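Globin (Bacillus anthracis, PDB 5V3T) is a group II truncated haemoglobin that binds haem, accepts cyanide as a ligand in its distal pocket and probably binds oxygen in the same place. Local coordinates at residues A[79-84]-A[123-128]; A[21-26]-A[49-54]. All blocks are in the same frame, centred on the assembly; numbering follows the deposited sequence.

Contact 1. Residues A[79-84]-A[123-128]; sequences PFEITP and VNTPNE. With HEM (protoporphyrin IX containing Fe), chain C.
Asn124 meets the backbone of Phe80 and Ile82 because its chi1 of 56° sets CG between its own backbone N and carbonyl carbon, and chi2 (36°) turns the amide across the loop 79-84. Both ends of that amide are used: ND2 donates to Phe80 O at 2.9 Å, in the plane of that carbonyl, while OD1 accepts from Ile82 N at 2.9 Å, the donor tilted 30° from the amide's carbonyl plane. A second donor, Thr125 OG1, reaches the same OD1, so the buried amide is gripped at three points and its rotation fixed. The backbone closes the match, with Asn124 N to Ile82 O at 2.8 Å and a weak bond from Thr125 N to the same oxygen. Carbon contacts flank this centre: Thr83 CG2 lies 3.9 Å from Thr125 CB, and Pro84 CD packs against Val123 CG1. The side-chain oxygen OD1 of Asn127 rests against the Pro84 ring carbons. Toward the haem, the methyl carbon CMA lies 4.0 Å above the plane of the Phe80 ring, over its centre, and Ile82 CG2 touches the vinyl carbons CAB and CBB. Glu81 forms a salt bridge with the Arg86 side chain, and Thr83 OG1, at the N-cap of helix 84-101, bonds the Arg86 backbone N. The contact thus ties the loop before helix 84-101 to the chain leaving helix 105-122, beside the second subunit, whose Leu117 packs on Phe80.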
ATOM      1  N   PRO A  79       1.036   4.160  -2.382  1.00 43.22           N
ATOM      2  CA  PRO A  79       1.780   3.969  -3.635  1.00 42.79           C
ATOM      3  C   PRO A  79       0.986   3.236  -4.707  1.00 39.75           C
ATOM      4  O   PRO A  79       1.425   3.203  -5.856  1.00 41.93           O
ATOM      5  CB  PRO A  79       2.975   3.098  -3.219  1.00 42.03           C
ATOM      6  CG  PRO A  79       2.983   3.103  -1.713  1.00 41.97           C
ATOM      7  CD  PRO A  79       1.567   3.293  -1.317  1.00 35.92           C
ATOM      8  N   PHE A  80      -0.175   2.697  -4.353  1.00 35.53           N
ATOM      9  CA  PHE A  80      -0.920   1.870  -5.305  1.00 40.36           C
ATOM     10  C   PHE A  80      -2.002   2.669  -6.017  1.00 33.05           C
ATOM     11  O   PHE A  80      -2.572   3.604  -5.456  1.00 37.03           O
ATOM     12  CB  PHE A  80      -1.530   0.661  -4.591  1.00 36.07           C
ATOM     13  CG  PHE A  80      -0.550  -0.083  -3.727  1.00 36.62           C
ATOM     14  CD1 PHE A  80       0.575  -0.672  -4.283  1.00 40.29           C
ATOM     15  CD2 PHE A  80      -0.780  -0.237  -2.365  1.00 50.10           C
ATOM     16  CE1 PHE A  80       1.475  -1.367  -3.492  1.00 52.62           C
ATOM     17  CE2 PHE A  80       0.112  -0.935  -1.571  1.00 51.61           C
ATOM     18  CZ  PHE A  80       1.238  -1.500  -2.131  1.00 55.66           C
ATOM     19  N   GLU A  81      -2.255   2.323  -7.276  1.00 41.68           N
ATOM     20  CA  GLU A  81      -3.224   3.070  -8.062  1.00 40.94           C
ATOM     21  C   GLU A  81      -4.644   2.658  -7.713  1.00 37.10           C
ATOM     22  O   GLU A  81      -5.214   1.791  -8.364  1.00 36.24           O
ATOM     23  CB  GLU A  81      -2.971   2.868  -9.558  1.00 40.11           C
ATOM     24  CG  GLU A  81      -3.870   3.717 -10.431  1.00 50.61           C
ATOM     25  CD  GLU A  81      -3.473   3.671 -11.893  1.00 53.85           C
ATOM     26  OE1 GLU A  81      -3.339   2.552 -12.431  1.00 55.47           O
ATOM     27  OE2 GLU A  81      -3.285   4.751 -12.490  1.00 56.28           O
ATOM     28  N   ILE A  82      -5.215   3.286  -6.689  1.00 36.36           N
ATOM     29  CA  ILE A  82      -6.564   2.937  -6.263  1.00 33.27           C
ATOM     30  C   ILE A  82      -7.558   3.970  -6.795  1.00 38.81           C
ATOM     31  O   ILE A  82      -7.746   5.053  -6.236  1.00 31.48           O
ATOM     32  CB  ILE A  82      -6.658   2.817  -4.742  1.00 34.77           C
ATOM     33  CG1 ILE A  82      -5.590   1.840  -4.252  1.00 36.64           C
ATOM     34  CG2 ILE A  82      -8.059   2.346  -4.313  1.00 34.26           C
ATOM     35  CD1 ILE A  82      -5.632   1.608  -2.790  1.00 40.40           C
ATOM     36  N   THR A  83      -8.197   3.600  -7.898  1.00 35.02           N
ATOM     37  CA  THR A  83      -9.183   4.420  -8.559  1.00 33.90           C
ATOM     38  C   THR A  83     -10.542   4.119  -7.957  1.00 36.46           C
ATOM     39  O   THR A  83     -10.713   3.085  -7.303  1.00 36.72           O
ATOM     40  CB  THR A  83      -9.219   4.111 -10.045  1.00 40.90           C
ATOM     41  OG1 THR A  83      -9.435   2.701 -10.191  1.00 36.94           O
ATOM     42  CG2 THR A  83      -7.900   4.486 -10.689  1.00 43.12           C
ATOM     43  N   PRO A  84     -11.522   5.014  -8.167  1.00 43.09           N
ATOM     44  CA  PRO A  84     -12.878   4.651  -7.736  1.00 48.44           C
ATOM     45  C   PRO A  84     -13.349   3.347  -8.392  1.00 48.35           C
ATOM     46  O   PRO A  84     -14.074   2.573  -7.762  1.00 46.52           O
ATOM     47  CB  PRO A  84     -13.717   5.845  -8.187  1.00 47.36           C
ATOM     48  CG  PRO A  84     -12.745   6.996  -8.195  1.00 41.21           C
ATOM     49  CD  PRO A  84     -11.447   6.404  -8.656  1.00 43.67           C
ATOM     50  N   VAL A 123      -9.101   5.331  -1.861  1.00 29.68           N
ATOM     51  CA  VAL A 123      -9.024   5.900  -3.223  1.00 35.32           C
ATOM     52  C   VAL A 123      -8.019   7.041  -3.279  1.00 35.68           C
ATOM     53  O   VAL A 123      -8.064   7.948  -2.455  1.00 38.32           O
ATOM     54  CB  VAL A 123     -10.393   6.416  -3.716  1.00 33.86           C
ATOM     55  CG1 VAL A 123     -10.230   7.200  -5.037  1.00 34.42           C
ATOM     56  CG2 VAL A 123     -11.359   5.257  -3.881  1.00 34.65           C
ATOM     57  N   ASN A 124      -7.106   6.989  -4.245  1.00 31.89           N
ATOM     58  CA  ASN A 124      -6.017   7.946  -4.277  1.00 31.15           C
ATOM     59  C   ASN A 124      -5.675   8.436  -5.694  1.00 32.60           C
ATOM     60  O   ASN A 124      -4.677   9.104  -5.891  1.00 35.97           O
ATOM     61  CB  ASN A 124      -4.780   7.346  -3.598  1.00 37.20           C
ATOM     62  CG  ASN A 124      -4.351   6.015  -4.201  1.00 38.81           C
ATOM     63  OD1 ASN A 124      -4.438   5.793  -5.416  1.00 36.07           O
ATOM     64  ND2 ASN A 124      -3.840   5.140  -3.353  1.00 33.14           N
ATOM     65  N   THR A 125      -6.518   8.066  -6.657  1.00 35.27           N
ATOM     66  CA  THR A 125      -6.340   8.395  -8.082  1.00 38.29           C
ATOM     67  C   THR A 125      -7.714   8.762  -8.635  1.00 40.71           C
ATOM     68  O   THR A 125      -8.701   8.140  -8.253  1.00 42.87           O
ATOM     69  CB  THR A 125      -5.766   7.199  -8.854  1.00 36.17           C
ATOM     70  OG1 THR A 125      -4.605   6.706  -8.171  1.00 43.47           O
ATOM     71  CG2 THR A 125      -5.442   7.552 -10.310  1.00 36.56           C
ATOM     72  N   PRO A 126      -7.805   9.805  -9.477  1.00 37.19           N
ATOM     73  CA  PRO A 126      -9.148  10.125  -9.993  1.00 38.97           C
ATOM     74  C   PRO A 126      -9.706   9.103 -10.999  1.00 47.65           C
ATOM     75  O   PRO A 126      -8.972   8.256 -11.511  1.00 41.95           O
ATOM     76  CB  PRO A 126      -8.946  11.491 -10.658  1.00 47.02           C
ATOM     77  CG  PRO A 126      -7.514  11.581 -10.939  1.00 47.59           C
ATOM     78  CD  PRO A 126      -6.786  10.775  -9.926  1.00 38.98           C
ATOM     79  N   ASN A 127     -11.010   9.179 -11.250  1.00 52.07           N
ATOM     80  CA  ASN A 127     -11.688   8.344 -12.245  1.00 56.79           C
ATOM     81  C   ASN A 127     -11.234   8.503 -13.693  1.00 47.91           C
ATOM     82  O   ASN A 127     -10.562   9.470 -14.050  1.00 52.89           O
ATOM     83  CB  ASN A 127     -13.194   8.604 -12.190  1.00 80.24           C
ATOM     84  CG  ASN A 127     -13.930   7.608 -11.325  1.00 92.02           C
ATOM     85  OD1 ASN A 127     -13.532   6.448 -11.224  1.00 97.61           O
ATOM     86  ND2 ASN A 127     -14.994   8.061 -10.672  1.00 93.47           N
ATOM     87  N   GLU A 128     -11.623   7.527 -14.510  1.00 55.98           N
ATOM     88  CA  GLU A 128     -11.431   7.569 -15.953  1.00 61.56           C
ATOM     89  C   GLU A 128     -12.518   8.433 -16.579  1.00 55.85           C
ATOM     90  O   GLU A 128     -13.508   8.754 -15.926  1.00 53.30           O
ATOM     91  CB  GLU A 128     -11.471   6.158 -16.550  1.00 74.04           C
ATOM     92  CG  GLU A 128     -10.542   5.149 -15.886  1.00 77.53           C
ATOM     93  CD  GLU A 128      -9.073   5.424 -16.159  1.00 88.80           C
ATOM     94  OE1 GLU A 128      -8.740   5.944 -17.254  1.00 84.96           O
ATOM     95  OE2 GLU A 128      -8.248   5.118 -15.268  1.00 91.88           O
TER
HETATM   96  CHA HEM C 201      -2.467  -4.087   1.147  1.00 35.51           C
HETATM   97  CHB HEM C 201      -4.938  -2.882  -2.973  1.00 35.29           C
HETATM   98  CHC HEM C 201      -8.727  -1.596  -0.175  1.00 29.58           C
HETATM   99  CHD HEM C 201      -6.686  -3.623   3.771  1.00 36.82           C
HETATM  100  C1A HEM C 201      -2.819  -3.881  -0.192  1.00 41.61           C
HETATM  101  C2A HEM C 201      -1.956  -4.107  -1.341  1.00 44.81           C
HETATM  102  C3A HEM C 201      -2.628  -3.783  -2.458  1.00 42.67           C
HETATM  103  C4A HEM C 201      -3.955  -3.322  -2.084  1.00 39.13           C
HETATM  104  CMA HEM C 201      -2.091  -3.872  -3.907  1.00 48.11           C
HETATM  105  CAA HEM C 201      -0.512  -4.658  -1.263  1.00 52.51           C
HETATM  106  CBA HEM C 201      -0.547  -6.084  -0.712  1.00 64.02           C
HETATM  107  CGA HEM C 201       0.683  -6.359   0.110  1.00 67.50           C
HETATM  108  O1A HEM C 201       1.666  -5.583  -0.012  1.00 69.41           O
HETATM  109  O2A HEM C 201       0.682  -7.356   0.880  1.00 63.10           O
HETATM  110  C1B HEM C 201      -6.175  -2.406  -2.569  1.00 34.06           C
HETATM  111  C2B HEM C 201      -7.213  -1.857  -3.423  1.00 32.14           C
HETATM  112  C3B HEM C 201      -8.240  -1.489  -2.645  1.00 29.82           C
HETATM  113  C4B HEM C 201      -7.905  -1.796  -1.265  1.00 27.74           C
HETATM  114  CMB HEM C 201      -7.142  -1.698  -4.961  1.00 36.89           C
HETATM  115  CAB HEM C 201      -9.565  -0.859  -3.123  1.00 37.79           C
HETATM  116  CBB HEM C 201     -10.197   0.066  -2.384  1.00 32.91           C
HETATM  117  C1C HEM C 201      -8.556  -2.127   1.070  1.00 27.07           C
HETATM  118  C2C HEM C 201      -9.582  -2.258   2.092  1.00 35.65           C
HETATM  119  C3C HEM C 201      -9.025  -2.820   3.165  1.00 39.14           C
HETATM  120  C4C HEM C 201      -7.616  -3.066   2.894  1.00 37.59           C
HETATM  121  CMC HEM C 201     -11.067  -1.838   1.981  1.00 28.33           C
HETATM  122  CAC HEM C 201      -9.787  -3.112   4.481  1.00 33.23           C
HETATM  123  CBC HEM C 201      -9.500  -4.239   5.112  1.00 49.49           C
HETATM  124  C1D HEM C 201      -5.370  -3.930   3.416  1.00 34.01           C
HETATM  125  C2D HEM C 201      -4.405  -4.507   4.327  1.00 31.39           C
HETATM  126  C3D HEM C 201      -3.101  -4.649   3.534  1.00 39.12           C
HETATM  127  C4D HEM C 201      -3.384  -4.148   2.196  1.00 39.16           C
HETATM  128  CMD HEM C 201      -4.645  -4.901   5.799  1.00 31.77           C
HETATM  129  CAD HEM C 201      -1.775  -5.219   4.071  1.00 42.59           C
HETATM  130  CBD HEM C 201      -0.823  -4.050   4.314  1.00 45.00           C
HETATM  131  CGD HEM C 201       0.397  -4.505   5.072  1.00 50.03           C
HETATM  132  O1D HEM C 201       1.458  -4.661   4.419  1.00 47.38           O
HETATM  133  O2D HEM C 201       0.314  -4.713   6.317  1.00 44.58           O
HETATM  134  NA  HEM C 201      -4.031  -3.397  -0.689  1.00 38.52           N
HETATM  135  NB  HEM C 201      -6.648  -2.356  -1.261  1.00 30.01           N
HETATM  136  NC  HEM C 201      -7.371  -2.640   1.584  1.00 33.29           N
HETATM  137  ND  HEM C 201      -4.724  -3.725   2.174  1.00 29.89           N
HETATM  138 FE   HEM C 201      -5.751  -3.181   0.436  1.00 33.83          FE
HETATM  139  O   HOH W   1      -1.809   6.694 -10.240  1.00 30.80           O
HETATM  140  O   HOH W   2      -5.845   6.059 -13.768  1.00 63.96           O

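Contact 2. Residues A[21-26]-A[49-54]; sequences LVDTFY and KQKQFL. With HEM (protoporphyrin IX containing Fe), chain C; CYN (cyanide ion), chain D.
Val22 supplies most of the apolar contact between helices 14-31 and 44-57, whose local axes pass 9.9 Å apart at 130°. Its CB lies 3.6 Å from Lys51 CG, so the aliphatic part of the lysine runs over the valine before its charge is reached. The two methyls part company: CG1 turns to Gln50 CB, while CG2 meets Leu54 CD1 at 3.7 Å. Leu54 in turn sends its other methyl, CD2, to the haem vinyl carbon CBC.

Charge pairing lies at the more exposed edge. The extended chain of Lys51 brings NZ to Asp23 OD1 at 2.8 Å, on the syn side of the carboxylate and 31° out of its plane. Glu19 is a second acidic partner of the same ammonium group. Lys49 points elsewhere and bonds both haem propionates, NZ reaching O2A at 3.0 Å and O1D at 3.1 Å.

Hydrogen bonding on the buried side converges on the Tyr26 hydroxyl. Gln50, bent at chi2, folds its amide back so that NE2 donates to Tyr26 OH at 3.1 Å, ring and amide planes being only 15° apart; Gln50 CB sits in the plane of the Tyr26 ring, at its edge. Tyr26 OH donates onward to the cyanide N at 2.9 Å. With one bond received and one given, the hydroxyl is held in direction, and the received bond may polarise it slightly toward the ligand. One face of the tyrosine ring is backed by Phe25 CD2, and Phe25 itself meets Trp90 edge-to-face.

Tyr26 on helix 14-31 (helix B of the globin fold) and Gln50 on helix 44-57 (helix E) line the distal pocket, an arrangement characteristic of truncated haemoglobins with their two-over-two helical fold; Phe39 and Trp90, the latter probably the tryptophan characteristic of group II members, complete the cyanide site.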
ATOM      1  N   LEU A  21     -13.731 -16.528   4.327  1.00 30.93           N
ATOM      2  CA  LEU A  21     -14.134 -15.315   3.621  1.00 25.71           C
ATOM      3  C   LEU A  21     -12.952 -14.731   2.873  1.00 30.75           C
ATOM      4  O   LEU A  21     -13.048 -14.426   1.682  1.00 32.07           O
ATOM      5  CB  LEU A  21     -14.738 -14.287   4.592  1.00 24.12           C
ATOM      6  CG  LEU A  21     -15.161 -12.919   4.041  1.00 26.23           C
ATOM      7  CD1 LEU A  21     -16.330 -13.046   3.076  1.00 25.95           C
ATOM      8  CD2 LEU A  21     -15.530 -11.989   5.186  1.00 29.78           C
ATOM      9  N   VAL A  22     -11.818 -14.620   3.560  1.00 30.74           N
ATOM     10  CA  VAL A  22     -10.651 -13.966   2.984  1.00 31.03           C
ATOM     11  C   VAL A  22     -10.004 -14.829   1.902  1.00 37.81           C
ATOM     12  O   VAL A  22      -9.617 -14.318   0.845  1.00 38.09           O
ATOM     13  CB  VAL A  22      -9.633 -13.615   4.086  1.00 32.24           C
ATOM     14  CG1 VAL A  22      -8.310 -13.112   3.491  1.00 33.15           C
ATOM     15  CG2 VAL A  22     -10.239 -12.569   5.000  1.00 23.17           C
ATOM     16  N   ASP A  23      -9.932 -16.137   2.134  1.00 35.38           N
ATOM     17  CA  ASP A  23      -9.409 -17.038   1.110  1.00 41.83           C
ATOM     18  C   ASP A  23     -10.291 -16.959  -0.137  1.00 38.56           C
ATOM     19  O   ASP A  23      -9.793 -16.896  -1.266  1.00 35.76           O
ATOM     20  CB  ASP A  23      -9.320 -18.469   1.637  1.00 41.71           C
ATOM     21  CG  ASP A  23      -8.154 -18.662   2.595  1.00 49.33           C
ATOM     22  OD1 ASP A  23      -7.257 -17.795   2.628  1.00 47.06           O
ATOM     23  OD2 ASP A  23      -8.136 -19.671   3.326  1.00 47.59           O
ATOM     24  N   THR A  24     -11.606 -16.941   0.072  1.00 39.56           N
ATOM     25  CA  THR A  24     -12.556 -16.816  -1.034  1.00 34.90           C
ATOM     26  C   THR A  24     -12.425 -15.442  -1.703  1.00 36.79           C
ATOM     27  O   THR A  24     -12.396 -15.344  -2.933  1.00 37.38           O
ATOM     28  CB  THR A  24     -14.003 -17.026  -0.554  1.00 39.09           C
ATOM     29  OG1 THR A  24     -14.117 -18.348  -0.015  1.00 34.51           O
ATOM     30  CG2 THR A  24     -15.005 -16.847  -1.694  1.00 33.67           C
ATOM     31  N   PHE A  25     -12.348 -14.394  -0.887  1.00 31.39           N
ATOM     32  CA  PHE A  25     -12.190 -13.031  -1.399  1.00 30.06           C
ATOM     33  C   PHE A  25     -11.036 -12.920  -2.389  1.00 33.37           C
ATOM     34  O   PHE A  25     -11.220 -12.468  -3.531  1.00 38.72           O
ATOM     35  CB  PHE A  25     -11.981 -12.039  -0.246  1.00 26.51           C
ATOM     36  CG  PHE A  25     -11.687 -10.638  -0.711  1.00 25.96           C
ATOM     37  CD1 PHE A  25     -12.618  -9.930  -1.470  1.00 26.50           C
ATOM     38  CD2 PHE A  25     -10.475 -10.036  -0.415  1.00 30.82           C
ATOM     39  CE1 PHE A  25     -12.356  -8.645  -1.892  1.00 31.03           C
ATOM     40  CE2 PHE A  25     -10.205  -8.752  -0.854  1.00 29.65           C
ATOM     41  CZ  PHE A  25     -11.146  -8.059  -1.607  1.00 26.48           C
ATOM     42  N   TYR A  26      -9.849 -13.360  -1.974  1.00 33.44           N
ATOM     43  CA  TYR A  26      -8.670 -13.220  -2.824  1.00 38.75           C
ATOM     44  C   TYR A  26      -8.672 -14.157  -4.006  1.00 40.07           C
ATOM     45  O   TYR A  26      -7.929 -13.948  -4.966  1.00 42.92           O
ATOM     46  CB  TYR A  26      -7.398 -13.411  -2.011  1.00 33.54           C
ATOM     47  CG  TYR A  26      -7.115 -12.168  -1.237  1.00 37.79           C
ATOM     48  CD1 TYR A  26      -6.830 -10.972  -1.900  1.00 36.95           C
ATOM     49  CD2 TYR A  26      -7.164 -12.166   0.136  1.00 38.84           C
ATOM     50  CE1 TYR A  26      -6.589  -9.823  -1.207  1.00 29.79           C
ATOM     51  CE2 TYR A  26      -6.932 -11.022   0.833  1.00 34.78           C
ATOM     52  CZ  TYR A  26      -6.640  -9.862   0.159  1.00 36.33           C
ATOM     53  OH  TYR A  26      -6.407  -8.757   0.894  1.00 32.27           O
ATOM     54  N   LYS A  49      -2.360 -11.460   6.136  1.00 39.71           N
ATOM     55  CA  LYS A  49      -2.419 -10.147   6.760  1.00 43.27           C
ATOM     56  C   LYS A  49      -3.847  -9.633   6.834  1.00 38.85           C
ATOM     57  O   LYS A  49      -4.236  -9.021   7.832  1.00 41.83           O
ATOM     58  CB  LYS A  49      -1.517  -9.146   6.014  1.00 41.88           C
ATOM     59  CG  LYS A  49      -0.025  -9.344   6.322  1.00 44.61           C
ATOM     60  CD  LYS A  49       0.876  -8.284   5.675  1.00 51.33           C
ATOM     61  CE  LYS A  49       0.960  -8.451   4.169  1.00 55.36           C
ATOM     62  NZ  LYS A  49       2.043  -7.614   3.550  1.00 53.89           N
ATOM     63  N   GLN A  50      -4.628  -9.890   5.789  1.00 33.34           N
ATOM     64  CA  GLN A  50      -6.012  -9.434   5.741  1.00 29.33           C
ATOM     65  C   GLN A  50      -6.856 -10.137   6.809  1.00 36.31           C
ATOM     66  O   GLN A  50      -7.764  -9.543   7.382  1.00 32.37           O
ATOM     67  CB  GLN A  50      -6.623  -9.671   4.354  1.00 25.56           C
ATOM     68  CG  GLN A  50      -8.048  -9.140   4.212  1.00 28.08           C
ATOM     69  CD  GLN A  50      -8.105  -7.626   4.188  1.00 34.44           C
ATOM     70  OE1 GLN A  50      -8.204  -6.961   5.218  1.00 34.67           O
ATOM     71  NE2 GLN A  50      -8.012  -7.070   3.000  1.00 33.11           N
ATOM     72  N   LYS A  51      -6.568 -11.410   7.053  1.00 35.08           N
ATOM     73  CA  LYS A  51      -7.277 -12.148   8.104  1.00 40.80           C
ATOM     74  C   LYS A  51      -6.974 -11.544   9.463  1.00 38.99           C
ATOM     75  O   LYS A  51      -7.866 -11.404  10.297  1.00 35.77           O
ATOM     76  CB  LYS A  51      -6.895 -13.622   8.086  1.00 43.07           C
ATOM     77  CG  LYS A  51      -7.360 -14.338   6.843  1.00 33.11           C
ATOM     78  CD  LYS A  51      -6.720 -15.690   6.745  1.00 39.49           C
ATOM     79  CE  LYS A  51      -7.087 -16.376   5.458  1.00 38.95           C
ATOM     80  NZ  LYS A  51      -6.269 -17.596   5.285  1.00 40.15           N
ATOM     81  N   GLN A  52      -5.714 -11.172   9.679  1.00 38.31           N
ATOM     82  CA  GLN A  52      -5.351 -10.483  10.909  1.00 44.88           C
ATOM     83  C   GLN A  52      -6.069  -9.146  10.988  1.00 39.16           C
ATOM     84  O   GLN A  52      -6.609  -8.802  12.033  1.00 38.32           O
ATOM     85  CB  GLN A  52      -3.847 -10.272  11.006  1.00 45.57           C
ATOM     86  CG  GLN A  52      -3.050 -11.527  11.225  1.00 50.05           C
ATOM     87  CD  GLN A  52      -1.580 -11.231  11.224  1.00 53.00           C
ATOM     88  OE1 GLN A  52      -1.093 -10.497  10.358  1.00 52.75           O
ATOM     89  NE2 GLN A  52      -0.861 -11.763  12.208  1.00 49.00           N
ATOM     90  N   PHE A  53      -6.074  -8.389   9.891  1.00 36.99           N
ATOM     91  CA  PHE A  53      -6.711  -7.075   9.920  1.00 33.21           C
ATOM     92  C   PHE A  53      -8.214  -7.136  10.170  1.00 32.78           C
ATOM     93  O   PHE A  53      -8.731  -6.477  11.083  1.00 33.29           O
ATOM     94  CB  PHE A  53      -6.460  -6.273   8.632  1.00 33.67           C
ATOM     95  CG  PHE A  53      -7.100  -4.922   8.675  1.00 32.36           C
ATOM     96  CD1 PHE A  53      -6.522  -3.888   9.386  1.00 41.08           C
ATOM     97  CD2 PHE A  53      -8.315  -4.704   8.074  1.00 27.69           C
ATOM     98  CE1 PHE A  53      -7.141  -2.651   9.471  1.00 33.63           C
ATOM     99  CE2 PHE A  53      -8.936  -3.460   8.141  1.00 30.53           C
ATOM    100  CZ  PHE A  53      -8.349  -2.439   8.846  1.00 35.37           C
ATOM    101  N   LEU A  54      -8.919  -7.951   9.395  1.00 30.70           N
ATOM    102  CA  LEU A  54     -10.372  -8.041   9.540  1.00 32.53           C
ATOM    103  C   LEU A  54     -10.785  -8.546  10.915  1.00 29.79           C
ATOM    104  O   LEU A  54     -11.830  -8.152  11.430  1.00 34.06           O
ATOM    105  CB  LEU A  54     -10.971  -8.942   8.461  1.00 29.82           C
ATOM    106  CG  LEU A  54     -10.866  -8.341   7.059  1.00 29.02           C
ATOM    107  CD1 LEU A  54     -11.480  -9.271   6.010  1.00 33.19           C
ATOM    108  CD2 LEU A  54     -11.542  -6.974   7.015  1.00 25.25           C
TER
HETATM  109  CHA HEM C 201      -2.467  -4.087   1.147  1.00 35.51           C
HETATM  110  CHB HEM C 201      -4.938  -2.882  -2.973  1.00 35.29           C
HETATM  111  CHC HEM C 201      -8.727  -1.596  -0.175  1.00 29.58           C
HETATM  112  CHD HEM C 201      -6.686  -3.623   3.771  1.00 36.82           C
HETATM  113  C1A HEM C 201      -2.819  -3.881  -0.192  1.00 41.61           C
HETATM  114  C2A HEM C 201      -1.956  -4.107  -1.341  1.00 44.81           C
HETATM  115  C3A HEM C 201      -2.628  -3.783  -2.458  1.00 42.67           C
HETATM  116  C4A HEM C 201      -3.955  -3.322  -2.084  1.00 39.13           C
HETATM  117  CMA HEM C 201      -2.091  -3.872  -3.907  1.00 48.11           C
HETATM  118  CAA HEM C 201      -0.512  -4.658  -1.263  1.00 52.51           C
HETATM  119  CBA HEM C 201      -0.547  -6.084  -0.712  1.00 64.02           C
HETATM  120  CGA HEM C 201       0.683  -6.359   0.110  1.00 67.50           C
HETATM  121  O1A HEM C 201       1.666  -5.583  -0.012  1.00 69.41           O
HETATM  122  O2A HEM C 201       0.682  -7.356   0.880  1.00 63.10           O
HETATM  123  C1B HEM C 201      -6.175  -2.406  -2.569  1.00 34.06           C
HETATM  124  C2B HEM C 201      -7.213  -1.857  -3.423  1.00 32.14           C
HETATM  125  C3B HEM C 201      -8.240  -1.489  -2.645  1.00 29.82           C
HETATM  126  C4B HEM C 201      -7.905  -1.796  -1.265  1.00 27.74           C
HETATM  127  CMB HEM C 201      -7.142  -1.698  -4.961  1.00 36.89           C
HETATM  128  CAB HEM C 201      -9.565  -0.859  -3.123  1.00 37.79           C
HETATM  129  CBB HEM C 201     -10.197   0.066  -2.384  1.00 32.91           C
HETATM  130  C1C HEM C 201      -8.556  -2.127   1.070  1.00 27.07           C
HETATM  131  C2C HEM C 201      -9.582  -2.258   2.092  1.00 35.65           C
HETATM  132  C3C HEM C 201      -9.025  -2.820   3.165  1.00 39.14           C
HETATM  133  C4C HEM C 201      -7.616  -3.066   2.894  1.00 37.59           C
HETATM  134  CMC HEM C 201     -11.067  -1.838   1.981  1.00 28.33           C
HETATM  135  CAC HEM C 201      -9.787  -3.112   4.481  1.00 33.23           C
HETATM  136  CBC HEM C 201      -9.500  -4.239   5.112  1.00 49.49           C
HETATM  137  C1D HEM C 201      -5.370  -3.930   3.416  1.00 34.01           C
HETATM  138  C2D HEM C 201      -4.405  -4.507   4.327  1.00 31.39           C
HETATM  139  C3D HEM C 201      -3.101  -4.649   3.534  1.00 39.12           C
HETATM  140  C4D HEM C 201      -3.384  -4.148   2.196  1.00 39.16           C
HETATM  141  CMD HEM C 201      -4.645  -4.901   5.799  1.00 31.77           C
HETATM  142  CAD HEM C 201      -1.775  -5.219   4.071  1.00 42.59           C
HETATM  143  CBD HEM C 201      -0.823  -4.050   4.314  1.00 45.00           C
HETATM  144  CGD HEM C 201       0.397  -4.505   5.072  1.00 50.03           C
HETATM  145  O1D HEM C 201       1.458  -4.661   4.419  1.00 47.38           O
HETATM  146  O2D HEM C 201       0.314  -4.713   6.317  1.00 44.58           O
HETATM  147  NA  HEM C 201      -4.031  -3.397  -0.689  1.00 38.52           N
HETATM  148  NB  HEM C 201      -6.648  -2.356  -1.261  1.00 30.01           N
HETATM  149  NC  HEM C 201      -7.371  -2.640   1.584  1.00 33.29           N
HETATM  150  ND  HEM C 201      -4.724  -3.725   2.174  1.00 29.89           N
HETATM  151 FE   HEM C 201      -5.751  -3.181   0.436  1.00 33.83          FE
HETATM  152  C   CYN D 202      -6.337  -5.047   0.119  1.00 34.34           C
HETATM  153  N   CYN D 202      -6.703  -6.107  -0.176  1.00 33.79           N

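In the fold
The two contacts illustrate how a haem is held by different parts of a small helical fold. Contact 2 builds the distal side, where Tyr26 and Gln50 face the cyanide; its Lys49 is one of several groups that hydrogen-bond the haem, with Thr46, Tyr64 and, from the second subunit, Arg114. Contact 1 borders the opposite, proximal face of the porphyrin, toward its A and B pyrroles. Their centres are 22 Å apart and their nearest atoms about 8 Å, so they do not touch, and the haem is the group they share. The side chain of Ile82 comes within about 7 Å of the cyanide. Along the chain they follow in series, contact 2 closing before contact 1 opens.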